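Local coordinates for Cg9734-pa (Drosophila melanogaster, PDB 2BK9), which is a haem-binding globin with a hexacoordinate iron, held by protein ligands on both sides, and probably serves in oxygen binding and transport, at residues Ala26-Phe31 with Arg59-Arg64; Glu87-Ile92 with Asp136-Ile141. The protein carries 1 engineered substitution. One frame throughout, in Å; residues are numbered along the deposited sequence.

Contact 1 (Ala26-Phe31 with Arg59-Arg64). With HEM (protoporphyrin IX containing Fe), chain B.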
loop_
_atom_site.group_PDB
_atom_site.type_symbol
_atom_site.label_atom_id
_atom_site.label_comp_id
_atom_site.label_asym_id
_atom_site.label_seq_id
_atom_site.Cartn_x
_atom_site.Cartn_y
_atom_site.Cartn_z
ATOM N N ALA A 26 -8.322 6.079 -5.109
ATOM C CA ALA A 26 -8.931 4.835 -5.589
ATOM C C ALA A 26 -8.664 3.696 -4.606
ATOM O O ALA A 26 -9.542 2.888 -4.293
ATOM C CB ALA A 26 -8.437 4.485 -6.984
ATOM N N ILE A 27 -7.436 3.603 -4.124
ATOM C CA ILE A 27 -7.075 2.617 -3.137
ATOM C C ILE A 27 -7.889 2.801 -1.870
ATOM O O ILE A 27 -8.532 1.860 -1.368
ATOM C CB ILE A 27 -5.570 2.655 -2.841
ATOM C CG1 ILE A 27 -4.760 2.208 -4.050
ATOM C CG2 ILE A 27 -5.245 1.852 -1.596
ATOM C CD1 ILE A 27 -3.263 2.461 -3.954
ATOM N N LEU A 28 -7.866 4.009 -1.310
ATOM C CA LEU A 28 -8.451 4.160 0.007
ATOM C C LEU A 28 -9.972 4.180 -0.011
ATOM O O LEU A 28 -10.594 3.628 0.890
ATOM C CB LEU A 28 -7.764 5.362 0.648
ATOM C CG LEU A 28 -7.722 5.471 2.132
ATOM C CD1 LEU A 28 -7.036 4.288 2.799
ATOM C CD2 LEU A 28 -7.094 6.764 2.561
ATOM N N THR A 29 -10.593 4.767 -1.028
ATOM C CA THR A 29 -12.039 4.634 -1.117
ATOM C C THR A 29 -12.460 3.166 -1.254
ATOM O O THR A 29 -13.443 2.767 -0.639
ATOM C CB THR A 29 -12.697 5.462 -2.216
ATOM O OG1 THR A 29 -12.194 5.071 -3.493
ATOM C CG2 THR A 29 -12.535 6.949 -1.994
ATOM N N GLN A 30 -11.723 2.372 -2.031
ATOM C CA GLN A 30 -12.102 0.979 -2.198
ATOM C C GLN A 30 -11.942 0.219 -0.880
ATOM O O GLN A 30 -12.764 -0.616 -0.526
ATOM C CB GLN A 30 -11.296 0.314 -3.342
ATOM C CG GLN A 30 -11.645 -1.170 -3.499
ATOM C CD GLN A 30 -10.920 -2.000 -4.549
ATOM O OE1 GLN A 30 -11.107 -3.232 -4.591
ATOM N NE2 GLN A 30 -10.150 -1.394 -5.434
ATOM N N PHE A 31 -10.852 0.507 -0.186
ATOM C CA PHE A 31 -10.621 -0.086 1.123
ATOM C C PHE A 31 -11.818 0.162 2.050
ATOM O O PHE A 31 -12.327 -0.757 2.669
ATOM C CB PHE A 31 -9.339 0.501 1.647
ATOM C CG PHE A 31 -8.895 0.038 3.004
ATOM C CD1 PHE A 31 -8.661 -1.305 3.296
ATOM C CD2 PHE A 31 -8.614 0.968 3.972
ATOM C CE1 PHE A 31 -8.166 -1.692 4.513
ATOM C CE2 PHE A 31 -8.090 0.579 5.188
ATOM C CZ PHE A 31 -7.873 -0.763 5.451
ATOM N N ARG A 59 -6.772 12.566 2.212
ATOM C CA ARG A 59 -5.814 12.820 1.133
ATOM C C ARG A 59 -4.378 12.594 1.586
ATOM O O ARG A 59 -3.585 12.055 0.839
ATOM C CB ARG A 59 -5.997 14.229 0.594
ATOM C CG ARG A 59 -7.112 14.319 -0.388
ATOM C CD ARG A 59 -6.949 15.460 -1.373
ATOM N NE ARG A 59 -6.889 16.696 -0.626
ATOM C CZ ARG A 59 -7.953 17.348 -0.168
ATOM N NH1 ARG A 59 -9.175 16.914 -0.407
ATOM N NH2 ARG A 59 -7.814 18.447 0.545
ATOM N N ALA A 60 -4.083 12.962 2.828
ATOM C CA ALA A 60 -2.765 12.766 3.339
ATOM C C ALA A 60 -2.436 11.273 3.426
ATOM O O ALA A 60 -1.347 10.870 3.072
ATOM C CB ALA A 60 -2.657 13.430 4.710
ATOM N N HIS A 61 -3.362 10.459 3.927
ATOM C CA HIS A 61 -3.067 9.031 4.033
ATOM C C HIS A 61 -2.984 8.370 2.663
ATOM O O HIS A 61 -2.145 7.518 2.420
ATOM C CB HIS A 61 -4.086 8.306 4.937
ATOM C CG HIS A 61 -3.631 6.945 5.341
ATOM N ND1 HIS A 61 -3.930 5.802 4.643
ATOM C CD2 HIS A 61 -2.858 6.542 6.372
ATOM C CE1 HIS A 61 -3.340 4.770 5.232
ATOM N NE2 HIS A 61 -2.694 5.186 6.292
ATOM N N ALA A 62 -3.896 8.775 1.765
ATOM C CA ALA A 62 -3.876 8.254 0.425
ATOM C C ALA A 62 -2.513 8.508 -0.236
ATOM O O ALA A 62 -1.930 7.660 -0.914
ATOM C CB ALA A 62 -5.027 8.860 -0.350
ATOM N N GLY A 63 -2.044 9.733 -0.087
ATOM C CA GLY A 63 -0.765 10.155 -0.647
ATOM C C GLY A 63 0.401 9.436 -0.004
ATOM O O GLY A 63 1.372 9.092 -0.706
ATOM N N ARG A 64 0.320 9.137 1.292
ATOM C CA ARG A 64 1.346 8.365 1.965
ATOM C C ARG A 64 1.473 6.996 1.373
ATOM O O ARG A 64 2.575 6.500 1.221
ATOM C CB ARG A 64 1.047 8.256 3.466
ATOM C CG ARG A 64 1.455 9.525 4.267
ATOM C CD ARG A 64 0.939 9.596 5.698
ATOM N NE ARG A 64 1.616 10.679 6.418
ATOM C CZ ARG A 64 1.046 11.698 7.023
ATOM N NH1 ARG A 64 -0.258 11.806 7.136
ATOM N NH2 ARG A 64 1.828 12.598 7.590
HETATM C CHA HEM B . -1.080 6.725 9.553
HETATM C CHB HEM B . 1.232 4.729 5.839
HETATM C CHC HEM B . -1.958 1.191 5.891
HETATM C CHD HEM B . -4.509 3.394 9.265
HETATM C C1A HEM B . -0.150 6.441 8.589
HETATM C C2A HEM B . 1.119 7.148 8.409
HETATM C C3A HEM B . 1.795 6.590 7.380
HETATM C C4A HEM B . 0.936 5.555 6.882
HETATM C CMA HEM B . 3.168 6.918 6.761
HETATM C CAA HEM B . 1.567 8.319 9.293
HETATM C CBA HEM B . 2.079 7.815 10.642
HETATM C CGA HEM B . 2.367 9.035 11.476
HETATM O O1A HEM B . 1.410 9.638 12.046
HETATM O O2A HEM B . 3.549 9.401 11.584
HETATM C C1B HEM B . 0.531 3.603 5.477
HETATM C C2B HEM B . 0.977 2.662 4.489
HETATM C C3B HEM B . 0.075 1.662 4.508
HETATM C C4B HEM B . -0.889 1.937 5.530
HETATM C CMB HEM B . 2.201 2.835 3.635
HETATM C CAB HEM B . 0.089 0.396 3.741
HETATM C CBB HEM B . 0.559 0.241 2.517
HETATM C C1C HEM B . -2.930 1.452 6.805
HETATM C C2C HEM B . -4.069 0.604 7.143
HETATM C C3C HEM B . -4.820 1.244 8.038
HETATM C C4C HEM B . -4.154 2.489 8.323
HETATM C CMC HEM B . -4.301 -0.784 6.549
HETATM C CAC HEM B . -6.103 0.715 8.622
HETATM C CBC HEM B . -7.125 1.411 9.072
HETATM C C1D HEM B . -3.829 4.506 9.638
HETATM C C2D HEM B . -4.188 5.354 10.694
HETATM C C3D HEM B . -3.185 6.358 10.783
HETATM C C4D HEM B . -2.236 6.022 9.755
HETATM C CMD HEM B . -5.446 5.253 11.538
HETATM C CAD HEM B . -3.153 7.488 11.778
HETATM C CBD HEM B . -3.989 8.647 11.332
HETATM C CGD HEM B . -4.009 9.784 12.304
HETATM O O1D HEM B . -4.799 10.737 12.108
HETATM O O2D HEM B . -3.226 9.754 13.290
HETATM N NA HEM B . -0.219 5.454 7.663
HETATM N NB HEM B . -0.629 3.148 6.116
HETATM N NC HEM B . -3.006 2.600 7.550
HETATM N ND HEM B . -2.635 4.914 9.085
HETATM FE FE HEM B . -1.631 4.065 7.593
#

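Contact 2 (Glu87-Ile92 with Asp136-Ile141). With HEM (protoporphyrin IX containing Fe), chain B.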
loop_
_atom_site.group_PDB
_atom_site.type_symbol
_atom_site.label_atom_id
_atom_site.label_comp_id
_atom_site.label_asym_id
_atom_site.label_seq_id
_atom_site.Cartn_x
_atom_site.Cartn_y
_atom_site.Cartn_z
ATOM N N GLU A 87 13.870 -1.402 6.255
ATOM C CA GLU A 87 13.774 -0.167 7.002
ATOM C C GLU A 87 12.434 0.509 6.769
ATOM O O GLU A 87 11.775 0.915 7.716
ATOM C CB GLU A 87 14.937 0.743 6.617
ATOM C CG GLU A 87 14.868 2.040 7.333
ATOM C CD GLU A 87 15.923 3.051 6.915
ATOM O OE1 GLU A 87 16.684 2.856 5.913
ATOM O OE2 GLU A 87 15.988 4.108 7.577
ATOM N N ILE A 88 12.081 0.724 5.517
ATOM C CA ILE A 88 10.854 1.436 5.172
ATOM C C ILE A 88 9.669 0.775 5.872
ATOM O O ILE A 88 8.838 1.432 6.500
ATOM C CB ILE A 88 10.677 1.475 3.655
ATOM C CG1 ILE A 88 11.727 2.411 3.005
ATOM C CG2 ILE A 88 9.277 1.864 3.280
ATOM C CD1 ILE A 88 11.878 2.213 1.519
ATOM N N TRP A 89 9.542 -0.522 5.660
ATOM C CA TRP A 89 8.292 -1.211 6.020
ATOM C C TRP A 89 8.231 -1.586 7.494
ATOM O O TRP A 89 7.149 -1.700 8.039
ATOM C CB TRP A 89 8.041 -2.362 5.068
ATOM C CG TRP A 89 7.674 -1.833 3.723
ATOM C CD1 TRP A 89 8.511 -1.622 2.645
ATOM C CD2 TRP A 89 6.406 -1.352 3.331
ATOM N NE1 TRP A 89 7.809 -1.042 1.623
ATOM C CE2 TRP A 89 6.512 -0.881 2.021
ATOM C CE3 TRP A 89 5.173 -1.298 3.957
ATOM C CZ2 TRP A 89 5.421 -0.385 1.322
ATOM C CZ3 TRP A 89 4.096 -0.795 3.263
ATOM C CH2 TRP A 89 4.227 -0.361 1.957
ATOM N N THR A 90 9.381 -1.753 8.141
ATOM C CA THR A 90 9.367 -1.898 9.579
ATOM C C THR A 90 8.849 -0.638 10.228
ATOM O O THR A 90 8.032 -0.664 11.156
ATOM C CB THR A 90 10.735 -2.286 10.106
ATOM O OG1 THR A 90 11.095 -3.580 9.597
ATOM C CG2 THR A 90 10.711 -2.381 11.622
ATOM N N LYS A 91 9.265 0.504 9.697
ATOM C CA LYS A 91 8.809 1.776 10.237
ATOM C C LYS A 91 7.304 1.960 10.004
ATOM O O LYS A 91 6.579 2.353 10.915
ATOM C CB LYS A 91 9.614 2.947 9.671
ATOM C CG LYS A 91 9.103 4.274 10.186
ATOM C CD LYS A 91 10.016 5.429 9.817
ATOM C CE LYS A 91 9.509 6.702 10.419
ATOM N NZ LYS A 91 9.790 6.799 11.887
ATOM N N ILE A 92 6.819 1.609 8.830
ATOM C CA ILE A 92 5.372 1.660 8.607
ATOM C C ILE A 92 4.646 0.768 9.609
ATOM O O ILE A 92 3.654 1.166 10.223
ATOM C CB ILE A 92 5.043 1.229 7.177
ATOM C CG1 ILE A 92 5.609 2.222 6.153
ATOM C CG2 ILE A 92 3.555 1.074 6.987
ATOM C CD1 ILE A 92 5.156 3.626 6.322
ATOM N N ASP A 136 3.893 -8.950 -1.471
ATOM C CA ASP A 136 4.063 -9.988 -0.477
ATOM C C ASP A 136 5.358 -9.844 0.277
ATOM O O ASP A 136 5.423 -10.097 1.484
ATOM C CB ASP A 136 4.019 -11.354 -1.141
ATOM C CG ASP A 136 2.661 -11.751 -1.572
ATOM O OD1 ASP A 136 1.663 -11.127 -1.135
ATOM O OD2 ASP A 136 2.525 -12.692 -2.372
ATOM N N HIS A 137 6.426 -9.432 -0.389
ATOM C CA HIS A 137 7.690 -9.188 0.279
ATOM C C HIS A 137 7.564 -8.144 1.333
ATOM O O HIS A 137 7.985 -8.316 2.486
ATOM C CB HIS A 137 8.792 -8.837 -0.712
ATOM C CG HIS A 137 10.114 -8.663 -0.064
ATOM N ND1 HIS A 137 10.921 -9.728 0.250
ATOM C CD2 HIS A 137 10.711 -7.565 0.447
ATOM C CE1 HIS A 137 12.007 -9.277 0.849
ATOM N NE2 HIS A 137 11.901 -7.968 1.002
ATOM N N VAL A 138 6.969 -7.011 0.964
ATOM C CA VAL A 138 6.875 -5.949 1.944
ATOM C C VAL A 138 5.920 -6.314 3.088
ATOM O O VAL A 138 6.147 -5.934 4.214
ATOM C CB VAL A 138 6.646 -4.542 1.339
ATOM C CG1 VAL A 138 7.701 -4.248 0.305
ATOM C CG2 VAL A 138 5.340 -4.411 0.783
ATOM N N TYR A 139 4.885 -7.074 2.791
ATOM C CA TYR A 139 3.975 -7.573 3.851
ATOM C C TYR A 139 4.689 -8.519 4.797
ATOM O O TYR A 139 4.376 -8.526 6.002
ATOM C CB TYR A 139 2.740 -8.226 3.244
ATOM C CG TYR A 139 1.632 -7.241 3.073
ATOM C CD1 TYR A 139 1.808 -5.996 2.455
ATOM C CD2 TYR A 139 0.373 -7.507 3.553
ATOM C CE1 TYR A 139 0.807 -5.069 2.317
ATOM C CE2 TYR A 139 -0.661 -6.545 3.418
ATOM C CZ TYR A 139 -0.406 -5.321 2.846
ATOM O OH TYR A 139 -1.383 -4.366 2.710
ATOM N N ALA A 140 5.632 -9.318 4.301
ATOM C CA ALA A 140 6.458 -10.146 5.195
ATOM C C ALA A 140 7.164 -9.267 6.212
ATOM O O ALA A 140 7.255 -9.626 7.377
ATOM N N ILE A 141 7.653 -8.108 5.772
ATOM C CA ILE A 141 8.341 -7.204 6.639
ATOM C C ILE A 141 7.387 -6.635 7.695
ATOM O O ILE A 141 7.691 -6.614 8.907
ATOM C CB ILE A 141 9.021 -6.087 5.855
ATOM C CG1 ILE A 141 10.070 -6.620 4.873
ATOM C CG2 ILE A 141 9.606 -5.084 6.849
ATOM C CD1 ILE A 141 10.507 -5.639 3.806
HETATM C CHA HEM B . -1.080 6.725 9.553
HETATM C CHB HEM B . 1.232 4.729 5.839
HETATM C CHC HEM B . -1.958 1.191 5.891
HETATM C CHD HEM B . -4.509 3.394 9.265
HETATM C C1A HEM B . -0.150 6.441 8.589
HETATM C C2A HEM B . 1.119 7.148 8.409
HETATM C C3A HEM B . 1.795 6.590 7.380
HETATM C C4A HEM B . 0.936 5.555 6.882
HETATM C CMA HEM B . 3.168 6.918 6.761
HETATM C CAA HEM B . 1.567 8.319 9.293
HETATM C CBA HEM B . 2.079 7.815 10.642
HETATM C CGA HEM B . 2.367 9.035 11.476
HETATM O O1A HEM B . 1.410 9.638 12.046
HETATM O O2A HEM B . 3.549 9.401 11.584
HETATM C C1B HEM B . 0.531 3.603 5.477
HETATM C C2B HEM B . 0.977 2.662 4.489
HETATM C C3B HEM B . 0.075 1.662 4.508
HETATM C C4B HEM B . -0.889 1.937 5.530
HETATM C CMB HEM B . 2.201 2.835 3.635
HETATM C CAB HEM B . 0.089 0.396 3.741
HETATM C CBB HEM B . 0.559 0.241 2.517
HETATM C C1C HEM B . -2.930 1.452 6.805
HETATM C C2C HEM B . -4.069 0.604 7.143
HETATM C C3C HEM B . -4.820 1.244 8.038
HETATM C C4C HEM B . -4.154 2.489 8.323
HETATM C CMC HEM B . -4.301 -0.784 6.549
HETATM C CAC HEM B . -6.103 0.715 8.622
HETATM C CBC HEM B . -7.125 1.411 9.072
HETATM C C1D HEM B . -3.829 4.506 9.638
HETATM C C2D HEM B . -4.188 5.354 10.694
HETATM C C3D HEM B . -3.185 6.358 10.783
HETATM C C4D HEM B . -2.236 6.022 9.755
HETATM C CMD HEM B . -5.446 5.253 11.538
HETATM C CAD HEM B . -3.153 7.488 11.778
HETATM C CBD HEM B . -3.989 8.647 11.332
HETATM C CGD HEM B . -4.009 9.784 12.304
HETATM O O1D HEM B . -4.799 10.737 12.108
HETATM O O2D HEM B . -3.226 9.754 13.290
HETATM N NA HEM B . -0.219 5.454 7.663
HETATM N NB HEM B . -0.629 3.148 6.116
HETATM N NC HEM B . -3.006 2.600 7.550
HETATM N ND HEM B . -2.635 4.914 9.085
HETATM FE FE HEM B . -1.631 4.065 7.593
HETATM O O HOH W 1 9.961 -5.936 10.385
#

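Contact 1 (Ala26-Phe31 with Arg59-Arg64)
Leu28 fills the corner between His61 and Ala62 where the globin B and E helices pack. The small Ala62 side chain permits a close approach: Leu28 CD2 lies 4.1 Å from Ala62 CB in the conformer described; Leu28 has a second one. Both Leu28 methyls of this conformer also border His61, CD2 at the imidazole edge, 3.9 Å from His61 ND1. That nitrogen is buried, with no partner in the model. CG of His61 is anti to the backbone N (chi1 -166°), which swings the ring down to the haem. There His61 NE2 binds HEM FE at 2.0 Å, and His96 NE2 takes the other axial site, giving bis-histidyl hexacoordination. Phe31 reaches the haem rim, its CZ lying 3.7 Å from HEM CMC. Replacing Phe31 with alanine would probably open a gap beside the CMC methyl and CAC vinyl carbons and let the haem shift. The solvent side is looser. Arg59 is exposed, its NH1 hydrogen-bonded to Ser53 O. Arg64 extends over pyrrole A on the His61 side, Arg64 CD 3.5 Å from HEM C3A, one guanidinium face against propionate carbon CAA. Helix 103-120 backs helix 20-34, where Leu109 meets Ile27 and Phe31, while Phe58 of helix 56-75 flanks Leu28.

Contact 2 (Glu87-Ile92 with Asp136-Ile141)
The axes of segments 87-92 and 136-141 pass 8.9 Å apart and cross at -54°, bringing the CA atoms of Trp89 and Ile141 close together. This is the packing of the globin F and H helices on the proximal side of the haem. Val138 sits over one face of the Trp89 indole in a CH-pi contact. Its CB is 3.5 Å from the centroid of the five-membered ring and 2° off the ring normal. Val138 CG1 lies over the same face, 3.5 Å from Trp89 NE1. Ile88 CG2 lies over the opposite face, so the indole is sandwiched between aliphatic groups. Trp89 NE1 is hydrogen-bonded to Ser72 OG of helix 56-75, which helps fix the rotation of the ring. The far end of the indole meets the haem vinyl edge-on, with Trp89 CH2 3.8 Å from HEM CBB. Ile92, one turn along, rests on the haem with its two methyl ends. Ile141 CG2 is anti to the backbone N and fits against the root of Trp89, 3.6 Å from its CB. Thr90 OG1 is hydrogen-bonded to Asp86 O. A water also links the helices by donating to Thr90 OG1 at 2.7 Å and to Ile141 O at 2.8 Å.

In the fold
The two contacts lie on opposite sides of the chain's centre, with centres about 18 Å apart. Their nearest atoms are about 6 Å apart. They come in series along the chain: contact 1 joins helix 20-34 to helix 56-75, and contact 2 then joins helix 81-96 to helix 125-143. All four segments belong to one globin fold. The haem lies between the contacts. Contact 1 lies on the distal side and supplies the iron ligand His61. Contact 2 lies on the proximal side, on the helix that ends with the other ligand, His96. Both segments of contact 1 reach the haem, whereas in contact 2 segment 87-92 touches it and 136-141 packs behind.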